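Putative metal-sulfur cluster biosynthesis proteins YuaD (Bacillus subtilis, PDB 1ORU) is of unknown function but carries a MOSC domain and may bind a molybdenum ion and pyridoxal phosphate. Local coordinates at residues M84-P87 against R88-P91. Residues are numbered along the deposited sequence; the frame is centred on the assembly and turned at random.
Sequences MGVP and RILP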
HETATM    1  N   MSE A  84     -15.608 -18.678 -17.789  1.00 29.89           N
HETATM    2  CA  MSE A  84     -16.787 -18.017 -18.332  1.00 28.40           C
HETATM    3  C   MSE A  84     -17.315 -18.700 -19.591  1.00 29.28           C
HETATM    4  O   MSE A  84     -18.422 -18.407 -20.052  1.00 29.91           O
HETATM    5  CB  MSE A  84     -16.474 -16.562 -18.655  1.00 27.76           C
HETATM    6  CG  MSE A  84     -16.242 -15.692 -17.430  1.00 26.19           C
HETATM    7 SE   MSE A  84     -15.891 -13.901 -17.958  0.94 26.64          SE
HETATM    8  CE  MSE A  84     -17.691 -13.389 -18.489  1.00 24.07           C
ATOM      9  N   GLY A  85     -16.519 -19.602 -20.155  1.00 28.97           N
ATOM     10  CA  GLY A  85     -16.941 -20.293 -21.359  1.00 28.30           C
ATOM     11  C   GLY A  85     -16.810 -19.454 -22.619  1.00 28.38           C
ATOM     12  O   GLY A  85     -17.551 -19.664 -23.581  1.00 28.09           O
ATOM     13  N   VAL A  86     -15.883 -18.498 -22.621  1.00 26.01           N
ATOM     14  CA  VAL A  86     -15.661 -17.659 -23.794  1.00 26.18           C
ATOM     15  C   VAL A  86     -14.257 -17.917 -24.343  1.00 26.65           C
ATOM     16  O   VAL A  86     -13.347 -18.271 -23.594  1.00 26.07           O
ATOM     17  CB  VAL A  86     -15.825 -16.153 -23.475  1.00 26.15           C
ATOM     18  CG1 VAL A  86     -17.256 -15.864 -23.042  1.00 26.02           C
ATOM     19  CG2 VAL A  86     -14.838 -15.736 -22.397  1.00 26.19           C
ATOM     20  N   PRO A  87     -14.067 -17.735 -25.660  1.00 26.42           N
ATOM     21  CA  PRO A  87     -12.779 -17.954 -26.325  1.00 27.70           C
ATOM     22  C   PRO A  87     -11.603 -17.119 -25.832  1.00 28.26           C
ATOM     23  O   PRO A  87     -10.469 -17.600 -25.811  1.00 28.71           O
ATOM     24  CB  PRO A  87     -13.104 -17.693 -27.794  1.00 27.66           C
ATOM     25  CG  PRO A  87     -14.176 -16.678 -27.721  1.00 27.40           C
ATOM     26  CD  PRO A  87     -15.054 -17.200 -26.613  1.00 28.27           C
ATOM     27  N   ARG A  88     -11.856 -15.876 -25.436  1.00 28.57           N
ATOM     28  CA  ARG A  88     -10.767 -15.033 -24.962  1.00 29.52           C
ATOM     29  C   ARG A  88     -11.210 -13.818 -24.159  1.00 28.09           C
ATOM     30  O   ARG A  88     -12.337 -13.340 -24.290  1.00 26.57           O
ATOM     31  CB  ARG A  88      -9.918 -14.564 -26.147  1.00 33.17           C
ATOM     32  CG  ARG A  88     -10.706 -13.805 -27.199  1.00 38.13           C
ATOM     33  CD  ARG A  88      -9.803 -13.236 -28.287  1.00 42.58           C
ATOM     34  NE  ARG A  88     -10.574 -12.551 -29.323  1.00 46.05           N
ATOM     35  CZ  ARG A  88     -10.039 -11.889 -30.344  1.00 48.27           C
ATOM     36  NH1 ARG A  88      -8.721 -11.817 -30.474  1.00 49.04           N
ATOM     37  NH2 ARG A  88     -10.821 -11.304 -31.240  1.00 50.33           N
ATOM     38  N   ILE A  89     -10.298 -13.331 -23.321  1.00 25.21           N
ATOM     39  CA  ILE A  89     -10.523 -12.153 -22.493  1.00 24.04           C
ATOM     40  C   ILE A  89      -9.306 -11.256 -22.718  1.00 22.51           C
ATOM     41  O   ILE A  89      -8.196 -11.615 -22.343  1.00 23.09           O
ATOM     42  CB  ILE A  89     -10.601 -12.518 -20.991  1.00 24.64           C
ATOM     43  CG1 ILE A  89     -11.857 -13.345 -20.712  1.00 23.91           C
ATOM     44  CG2 ILE A  89     -10.600 -11.257 -20.147  1.00 23.58           C
ATOM     45  CD1 ILE A  89     -13.151 -12.595 -20.948  1.00 26.17           C
ATOM     46  N   LEU A  90      -9.516 -10.097 -23.334  1.00 23.07           N
ATOM     47  CA  LEU A  90      -8.412  -9.178 -23.609  1.00 21.14           C
ATOM     48  C   LEU A  90      -8.151  -8.224 -22.450  1.00 19.51           C
ATOM     49  O   LEU A  90      -9.083  -7.704 -21.840  1.00 17.54           O
ATOM     50  CB  LEU A  90      -8.705  -8.367 -24.872  1.00 22.29           C
ATOM     51  CG  LEU A  90      -8.938  -9.180 -26.149  1.00 23.78           C
ATOM     52  CD1 LEU A  90      -9.162  -8.228 -27.317  1.00 24.30           C
ATOM     53  CD2 LEU A  90      -7.748 -10.086 -26.412  1.00 23.21           C
ATOM     54  N   PRO A  91      -6.866  -7.980 -22.134  1.00 17.80           N
ATOM     55  CA  PRO A  91      -6.528  -7.071 -21.034  1.00 18.03           C
ATOM     56  C   PRO A  91      -7.211  -5.709 -21.184  1.00 18.27           C
ATOM     57  O   PRO A  91      -7.593  -5.086 -20.190  1.00 17.27           O
ATOM     58  CB  PRO A  91      -5.003  -6.971 -21.128  1.00 17.53           C
ATOM     59  CG  PRO A  91      -4.619  -8.351 -21.596  1.00 18.62           C
ATOM     60  CD  PRO A  91      -5.653  -8.609 -22.688  1.00 18.40           C
TER
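Ile89 turns CG1 to the side of its backbone N, opposite the carbonyl carbon (chi1 -67°), and a second turn at chi2 (-65°) carries CD1 back to Val86 and Met84. Val86 meets it with CG2, the branch set between its own backbone N and carbonyl carbon. The evidence for direct packing is the 3.8 Å from Val86 CG2 to Ile89 CD1; the two side chains run at a slant to each other. Selenomethionine Met84 stands looser, its SE 4.3 Å from the same Ile89 CD1. Two buried side chains, Met84 and Val86, thus converge on one methyl of a third, just after helix 74-84. Between them Gly85, with positive phi (78°) and two bonds back into the last turn, forms a Schellman motif that ends the helix and turns the chain. Ala81 of that helix touches both Val86 and Ile89, while Ile139 of helix 133-142 touches Met84 and Ile89, and Leu149 of helix 149-156 packs on Met84 and Val86. Tyr143 lies on Val86 and Pro87 and hydrogen-bonds Arg88 O through its OH. The three side chains meet through apolar contacts alone, consistent with shape and burial setting Ile89 against the helix end, while Tyr143 and the Schellman bonds supply directional hold on the backbone.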